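Piwi domain-containing protein (PDB 5THE) forms, in this fragment, the C-terminal lobe of a budding-yeast Argonaute, a protein that probably binds RNA and contributes to selective cleavage of RNA targets. Local coordinates at residues L99-D104 against K224-Q229; N176-I181 against Y205-K210; D272-P277 against R501-F506. All blocks are in the same frame, centred on the assembly; numbering follows the deposited sequence.

Contact 1: residues L99-D104 against K224-Q229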
# COMPACT_ATOMS: atom_id res chain seq x y z
N LEU A 99 4.39 11.57 -28.38
CA LEU A 99 4.88 11.53 -27.00
C LEU A 99 5.09 12.94 -26.45
O LEU A 99 4.76 13.20 -25.30
CB LEU A 99 6.16 10.71 -26.92
CG LEU A 99 6.82 10.56 -25.54
CD1 LEU A 99 5.82 10.06 -24.50
CD2 LEU A 99 8.02 9.61 -25.66
N ASP A 100 5.63 13.86 -27.26
CA ASP A 100 5.73 15.26 -26.85
C ASP A 100 4.37 15.82 -26.48
O ASP A 100 4.21 16.51 -25.45
CB ASP A 100 6.35 16.09 -27.96
CG ASP A 100 7.81 15.79 -28.15
OD1 ASP A 100 8.48 15.50 -27.14
OD2 ASP A 100 8.28 15.83 -29.31
N ILE A 101 3.37 15.56 -27.32
CA ILE A 101 2.02 16.05 -27.06
C ILE A 101 1.49 15.46 -25.75
O ILE A 101 0.93 16.18 -24.91
CB ILE A 101 1.11 15.73 -28.25
CG1 ILE A 101 1.52 16.62 -29.43
CG2 ILE A 101 -0.35 15.92 -27.88
CD1 ILE A 101 1.04 16.13 -30.78
N SER A 102 1.68 14.15 -25.55
CA SER A 102 1.17 13.52 -24.34
C SER A 102 1.87 14.06 -23.10
O SER A 102 1.24 14.24 -22.05
CB SER A 102 1.34 12.00 -24.42
OG SER A 102 0.43 11.46 -25.35
N MET A 103 3.18 14.33 -23.19
CA MET A 103 3.91 14.88 -22.06
C MET A 103 3.42 16.27 -21.72
O MET A 103 3.34 16.64 -20.54
CB MET A 103 5.41 14.92 -22.37
CG MET A 103 6.07 13.54 -22.45
SD MET A 103 5.87 12.60 -20.92
CE MET A 103 7.07 13.44 -19.87
N ASP A 104 3.07 17.06 -22.73
CA ASP A 104 2.59 18.41 -22.48
C ASP A 104 1.20 18.39 -21.88
O ASP A 104 0.89 19.16 -20.95
CB ASP A 104 2.61 19.22 -23.77
CG ASP A 104 2.31 20.68 -23.52
OD1 ASP A 104 3.23 21.40 -23.09
OD2 ASP A 104 1.15 21.11 -23.74
N LYS A 224 -0.87 7.37 -24.37
CA LYS A 224 -1.13 8.13 -25.59
C LYS A 224 -2.59 8.54 -25.75
O LYS A 224 -2.88 9.37 -26.61
CB LYS A 224 -0.66 7.31 -26.80
CG LYS A 224 -1.64 6.25 -27.25
CD LYS A 224 -0.99 5.28 -28.23
CE LYS A 224 -0.15 6.01 -29.27
NZ LYS A 224 -0.95 6.99 -30.05
N LYS A 225 -3.51 7.98 -24.97
CA LYS A 225 -4.91 8.39 -25.07
C LYS A 225 -5.14 9.79 -24.51
O LYS A 225 -6.17 10.40 -24.79
CB LYS A 225 -5.82 7.41 -24.33
CG LYS A 225 -5.77 5.97 -24.85
CD LYS A 225 -6.53 5.07 -23.89
CE LYS A 225 -6.36 3.61 -24.28
NZ LYS A 225 -7.07 2.66 -23.38
N ASN A 226 -4.21 10.31 -23.71
CA ASN A 226 -4.29 11.67 -23.18
C ASN A 226 -5.54 11.89 -22.33
O ASN A 226 -6.20 12.93 -22.40
CB ASN A 226 -4.22 12.70 -24.31
CG ASN A 226 -2.94 12.59 -25.10
OD1 ASN A 226 -1.88 12.33 -24.52
ND2 ASN A 226 -3.02 12.76 -26.42
N SER A 227 -5.86 10.91 -21.49
CA SER A 227 -7.02 11.00 -20.60
C SER A 227 -6.63 11.70 -19.30
O SER A 227 -5.66 11.32 -18.64
CB SER A 227 -7.57 9.60 -20.32
OG SER A 227 -8.13 9.54 -19.03
N ILE A 228 -7.42 12.71 -18.92
CA ILE A 228 -7.15 13.44 -17.68
C ILE A 228 -7.27 12.51 -16.49
O ILE A 228 -6.53 12.62 -15.50
CB ILE A 228 -8.08 14.67 -17.56
CG1 ILE A 228 -7.76 15.48 -16.30
CG2 ILE A 228 -9.53 14.28 -17.48
CD1 ILE A 228 -6.79 16.58 -16.48
N GLN A 229 -8.22 11.57 -16.54
CA GLN A 229 -8.36 10.62 -15.44
C GLN A 229 -7.12 9.73 -15.32
O GLN A 229 -6.62 9.50 -14.21
CB GLN A 229 -9.62 9.78 -15.65
CG GLN A 229 -9.81 8.63 -14.67
CD GLN A 229 -10.36 9.07 -13.32
OE1 GLN A 229 -9.81 9.96 -12.67
NE2 GLN A 229 -11.44 8.44 -12.88
O HOH W 1 -1.42 13.02 -21.78
O HOH W 2 -0.45 12.19 -27.95
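Ser102 and Asn226 carry this contact through one direct hydrogen bond. The hydroxyl OG of Ser102 donates to OD1 of Asn226 over 2.6 Å, lying in the carbonyl plane on a lone pair, with a C=O...donor angle of 133°. CB of Ser102 points to the loop, and chi1 of -72°, with OG beside the backbone N, leaves the hydroxyl reaching both Asn226 OD1 and, weakly, the backbone O of Glu98. The same oxygen rests 3.7 Å from CA of Lys224, so the serine fits into the bend of residues 224-226.

Two waters extend the direct bond. One lies 2.9 Å from both Ser102 O and Asn226 OD1, within hydrogen-bonding distance of each, and probably links them. The second gives a proton to Ser102 OG and takes one from Asn226 ND2, 3.0 Å away. Hydroxyl, amide and this second water close a small ring that tells the oxygen of the amide from its nitrogen and holds the group against flipping. A leucine in place of Asn226 would probably leave Ser102 OG without its acceptor on the loop and both waters without their anchor there.

Van der Waals contact is slight: the methyl CG2 of Ile101 comes within 4.4 Å of the amide nitrogen ND2 of Asn226. Lys224 NZ forms a salt bridge with Glu98, and Lys105 NZ makes a hydrogen bond to the backbone O of Asn226.

Asn226 takes positive phi (61°) as the chain leaves helical geometry, and Ser227 then N-caps helix 228-241 through a bond from Tyr230 N to its OG. Ser102 also touches Trp220 and Phe223 of helix 220-223, while Leu99 and Met103 of helix 95-111 turn inward onto strands 77-85 and 185-191 of the parallel, Rossmann-like sheet characteristic of the Argonaute MID domain.

Contact 2: residues N176-I181 against Y205-K210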
# COMPACT_ATOMS: atom_id res chain seq x y z
N ASN A 176 24.14 4.46 -18.59
CA ASN A 176 24.84 5.71 -18.84
C ASN A 176 23.94 6.90 -18.60
O ASN A 176 24.37 7.92 -18.05
CB ASN A 176 25.38 5.72 -20.27
CG ASN A 176 26.20 6.95 -20.56
OD1 ASN A 176 27.33 7.07 -20.08
ND2 ASN A 176 25.64 7.88 -21.33
N LEU A 177 22.67 6.79 -19.01
CA LEU A 177 21.72 7.87 -18.79
C LEU A 177 21.52 8.15 -17.31
O LEU A 177 21.46 9.31 -16.88
CB LEU A 177 20.39 7.51 -19.47
CG LEU A 177 19.30 8.56 -19.63
CD1 LEU A 177 18.33 8.13 -20.72
CD2 LEU A 177 18.55 8.80 -18.31
N LEU A 178 21.40 7.09 -16.49
CA LEU A 178 21.10 7.29 -15.08
C LEU A 178 22.27 7.92 -14.33
O LEU A 178 22.07 8.79 -13.48
CB LEU A 178 20.71 5.95 -14.44
CG LEU A 178 19.41 5.40 -15.01
CD1 LEU A 178 19.04 4.10 -14.33
CD2 LEU A 178 18.29 6.42 -14.86
N GLU A 179 23.50 7.52 -14.63
CA GLU A 179 24.65 8.15 -13.98
C GLU A 179 24.77 9.63 -14.34
O GLU A 179 25.34 10.41 -13.58
CB GLU A 179 25.95 7.43 -14.34
CG GLU A 179 25.95 5.93 -14.12
CD GLU A 179 26.70 5.18 -15.17
OE1 GLU A 179 27.08 5.82 -16.16
OE2 GLU A 179 26.88 3.96 -15.01
N ASN A 180 24.24 10.03 -15.49
CA ASN A 180 24.32 11.41 -15.94
C ASN A 180 23.05 12.20 -15.67
O ASN A 180 22.94 13.35 -16.10
CB ASN A 180 24.63 11.47 -17.44
CG ASN A 180 26.00 10.93 -17.78
OD1 ASN A 180 26.79 10.61 -16.89
ND2 ASN A 180 26.29 10.83 -19.07
N ILE A 181 22.09 11.61 -14.96
CA ILE A 181 20.77 12.25 -14.86
C ILE A 181 20.89 13.52 -14.02
O ILE A 181 21.51 13.51 -12.95
CB ILE A 181 19.75 11.26 -14.27
CG1 ILE A 181 18.33 11.67 -14.66
CG2 ILE A 181 19.91 11.11 -12.75
CD1 ILE A 181 18.12 11.74 -16.16
N TYR A 205 14.67 -2.90 -11.17
CA TYR A 205 15.92 -3.36 -10.58
C TYR A 205 17.03 -2.34 -10.77
O TYR A 205 17.77 -2.02 -9.84
CB TYR A 205 16.31 -4.69 -11.21
CG TYR A 205 17.63 -5.24 -10.76
CD1 TYR A 205 17.74 -5.91 -9.56
CD2 TYR A 205 18.76 -5.13 -11.57
CE1 TYR A 205 18.95 -6.45 -9.15
CE2 TYR A 205 19.97 -5.66 -11.17
CZ TYR A 205 20.06 -6.32 -9.95
OH TYR A 205 21.24 -6.86 -9.52
N ILE A 206 17.16 -1.80 -11.98
CA ILE A 206 18.17 -0.80 -12.25
C ILE A 206 17.83 0.51 -11.56
O ILE A 206 18.67 1.11 -10.88
CB ILE A 206 18.32 -0.61 -13.77
CG1 ILE A 206 18.92 -1.86 -14.41
CG2 ILE A 206 19.15 0.61 -14.06
CD1 ILE A 206 18.70 -1.91 -15.92
N THR A 207 16.60 0.98 -11.74
CA THR A 207 16.30 2.35 -11.38
C THR A 207 15.98 2.50 -9.90
O THR A 207 16.47 3.45 -9.26
CB THR A 207 15.15 2.87 -12.25
OG1 THR A 207 15.41 2.49 -13.61
CG2 THR A 207 15.06 4.38 -12.16
N ASP A 208 15.18 1.59 -9.32
CA ASP A 208 14.97 1.62 -7.88
C ASP A 208 16.20 1.13 -7.14
O ASP A 208 16.79 1.84 -6.31
CB ASP A 208 13.78 0.75 -7.45
CG ASP A 208 12.44 1.19 -8.00
OD1 ASP A 208 12.29 2.34 -8.49
OD2 ASP A 208 11.51 0.36 -7.91
N LEU A 209 16.61 -0.10 -7.43
CA LEU A 209 17.54 -0.78 -6.54
C LEU A 209 18.98 -0.31 -6.76
O LEU A 209 19.69 0.00 -5.79
CB LEU A 209 17.39 -2.30 -6.72
CG LEU A 209 18.26 -3.20 -5.84
CD1 LEU A 209 17.53 -4.48 -5.59
CD2 LEU A 209 19.61 -3.46 -6.53
N LYS A 210 19.44 -0.25 -8.01
CA LYS A 210 20.81 0.18 -8.26
C LYS A 210 20.98 1.68 -8.03
O LYS A 210 21.88 2.10 -7.29
CB LYS A 210 21.24 -0.22 -9.68
CG LYS A 210 21.51 -1.72 -9.85
CD LYS A 210 22.20 -2.28 -8.61
CE LYS A 210 23.32 -3.27 -8.95
NZ LYS A 210 22.79 -4.46 -9.66
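Thr207 OG1, which lies 4.0 Å from CD1 of Leu178 across the contact, is gripped by two hydrogen bonds, one with Tyr189 OH and one with the backbone O of Leu203 a turn earlier. The hydroxyl stands beside its own backbone N (chi1 -46°), which lets it reach back to that carbonyl. Leu178 meets the opposing helix with a single methyl group. Its CD1 comes to 3.5 Å from CG2 of Ile206, and the two side chains cross at about a right angle, so they touch at one point and do not run alongside each other.

The helix bearing Ile206 and Thr207 has a wider, pi-type turn here: Lys210 N bonds to Tyr205 O, five residues back, at 3.0 Å. On the facing side, helix 169-179 ends just before Asn180, so Leu178 is in its last turn.

Leu178 also packs on Ile187 and Tyr189 of strand 185-191, and helix 197-210 forms the crossover from that strand to the parallel strand 215-219. With no hydrogen bond between the segments and the threonine hydroxyl engaged elsewhere, the two helices are held here by buried van der Waals packing.

Contact 3: residues D272-P277 against R501-F506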
# COMPACT_ATOMS: atom_id res chain seq x y z
N ASP A 272 3.83 -8.39 4.94
CA ASP A 272 3.35 -9.42 4.02
C ASP A 272 4.52 -10.35 3.75
O ASP A 272 5.69 -9.98 3.92
CB ASP A 272 2.79 -8.81 2.71
CG ASP A 272 2.18 -9.84 1.77
OD1 ASP A 272 1.39 -10.69 2.22
OD2 ASP A 272 2.45 -9.77 0.56
N VAL A 273 4.19 -11.56 3.35
CA VAL A 273 5.16 -12.53 2.85
C VAL A 273 4.66 -13.04 1.52
O VAL A 273 3.47 -13.32 1.37
CB VAL A 273 5.37 -13.70 3.83
CG1 VAL A 273 6.51 -14.60 3.37
CG2 VAL A 273 5.65 -13.18 5.20
N THR A 274 5.56 -13.16 0.55
CA THR A 274 5.23 -13.83 -0.70
C THR A 274 6.20 -14.98 -0.91
O THR A 274 7.35 -14.92 -0.46
CB THR A 274 5.30 -12.88 -1.89
OG1 THR A 274 6.59 -12.24 -1.90
CG2 THR A 274 4.20 -11.84 -1.78
N HIS A 275 5.74 -16.01 -1.60
CA HIS A 275 6.49 -17.25 -1.68
C HIS A 275 6.92 -17.52 -3.11
O HIS A 275 6.28 -17.07 -4.07
CB HIS A 275 5.65 -18.41 -1.16
CG HIS A 275 5.16 -18.19 0.23
ND1 HIS A 275 6.01 -18.20 1.32
CD2 HIS A 275 3.92 -17.94 0.71
CE1 HIS A 275 5.31 -17.97 2.42
NE2 HIS A 275 4.04 -17.81 2.08
N TYR A 276 8.03 -18.25 -3.21
CA TYR A 276 8.55 -18.74 -4.48
C TYR A 276 8.63 -17.65 -5.55
O TYR A 276 7.92 -17.71 -6.56
CB TYR A 276 7.74 -19.93 -4.97
CG TYR A 276 7.67 -21.03 -3.92
CD1 TYR A 276 8.82 -21.71 -3.53
CD2 TYR A 276 6.46 -21.35 -3.29
CE1 TYR A 276 8.77 -22.70 -2.56
CE2 TYR A 276 6.41 -22.34 -2.32
CZ TYR A 276 7.57 -23.01 -1.96
OH TYR A 276 7.53 -23.99 -0.99
N PRO A 277 9.46 -16.62 -5.35
CA PRO A 277 9.64 -15.62 -6.41
C PRO A 277 10.20 -16.24 -7.68
O PRO A 277 9.92 -15.77 -8.78
CB PRO A 277 10.61 -14.61 -5.78
CG PRO A 277 11.33 -15.37 -4.71
CD PRO A 277 10.32 -16.35 -4.18
N ARG A 501 7.25 -5.73 -5.33
CA ARG A 501 8.40 -5.04 -5.91
C ARG A 501 9.70 -5.75 -5.53
O ARG A 501 10.62 -5.84 -6.35
CB ARG A 501 8.43 -3.58 -5.46
CG ARG A 501 9.68 -2.83 -5.98
CD ARG A 501 9.71 -2.83 -7.52
NE ARG A 501 8.40 -2.47 -8.04
CZ ARG A 501 7.95 -1.22 -8.12
NH1 ARG A 501 8.74 -0.22 -7.76
NH2 ARG A 501 6.72 -0.99 -8.53
N ALA A 502 9.80 -6.24 -4.29
CA ALA A 502 10.98 -6.99 -3.90
C ALA A 502 11.14 -8.26 -4.74
O ALA A 502 12.26 -8.67 -5.04
CB ALA A 502 10.91 -7.32 -2.41
N THR A 503 10.02 -8.86 -5.14
CA THR A 503 10.05 -10.01 -6.04
C THR A 503 10.60 -9.62 -7.41
O THR A 503 11.41 -10.35 -7.99
CB THR A 503 8.64 -10.60 -6.16
OG1 THR A 503 8.19 -10.99 -4.85
CG2 THR A 503 8.62 -11.80 -7.08
N CYS A 504 10.16 -8.47 -7.95
CA CYS A 504 10.80 -7.92 -9.16
C CYS A 504 12.32 -7.92 -9.03
O CYS A 504 13.03 -8.35 -9.94
CB CYS A 504 10.31 -6.50 -9.43
SG CYS A 504 8.58 -6.35 -9.80
N PHE A 505 12.82 -7.39 -7.91
CA PHE A 505 14.27 -7.31 -7.72
C PHE A 505 14.89 -8.70 -7.71
O PHE A 505 15.92 -8.94 -8.35
CB PHE A 505 14.60 -6.58 -6.42
CG PHE A 505 14.09 -5.17 -6.34
CD1 PHE A 505 13.86 -4.43 -7.48
CD2 PHE A 505 13.86 -4.59 -5.10
CE1 PHE A 505 13.39 -3.12 -7.39
CE2 PHE A 505 13.40 -3.28 -4.99
CZ PHE A 505 13.17 -2.55 -6.15
N PHE A 506 14.27 -9.63 -6.97
CA PHE A 506 14.79 -11.00 -6.91
C PHE A 506 14.85 -11.62 -8.30
O PHE A 506 15.87 -12.19 -8.70
CB PHE A 506 13.92 -11.84 -5.97
CG PHE A 506 14.40 -13.26 -5.80
CD1 PHE A 506 14.14 -14.22 -6.77
CD2 PHE A 506 15.08 -13.65 -4.66
CE1 PHE A 506 14.57 -15.52 -6.62
CE2 PHE A 506 15.50 -14.95 -4.50
CZ PHE A 506 15.25 -15.88 -5.48
O HOH W 3 7.67 -13.98 -3.88
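Beyond Thr274 the chain leaves its strand, turns through positive phi at Tyr276 (48°) and brings Pro277 to helix 490-515, where its CA lies 5.6 Å from CA of Thr503. Pro277 then fills the angle between two helical side chains. Its CG sits over one face of the Phe506 ring, 3.7 Å from the ring centroid and only 12° off the normal, a CH-pi contact. Phe506 extends with CG anti to the backbone N (chi1 -179°), which carries the ring out to the proline. Alongside, Pro277 CB touches CG2 of Thr503 at 3.7 Å.

Strand 264-274, antiparallel to strand 282-289 and parallel to strand 339-344, belongs to the RNase H-like fold of the PIWI domain. Near its end, Asp272 lies close to Asp344 and Asp496, an acidic cluster consistent with the active site of that fold.

Thr503 splits its two branches: the methyl faces Pro277, while OG1 is hydrogen-bonded to Cys499 O. The hydroxyls of Thr274 and Thr503 are joined through a water, which lies 2.8 Å from Thr274 OG1 and donates to Thr503 OG1 at 3.2 Å; it also gives a weak bond to His275 O. The Phe506 ring also meets that of Phe510 in the same helix.

Overall arrangement
From the N terminus, helix 95-111 opens contact 1, and the chain runs through the parallel sheet before residues 224-229 return to close it. Contact 2 opens and shuts inside that excursion, a short loop through strand 185-191 that joins helices 169-179 and 197-210. Contact 3 follows in series and closes a far longer loop, from strand 264-274 to helix 490-515. Contact 1 stands apart, its nearest atoms about 12 Å from contact 2 and 18 Å from contact 3. Contacts 2 and 3 touch: Asp208 forms a salt bridge with Arg501, and Leu209 packs on Phe505, tying the Rossmann-like part to the RNase H-like part.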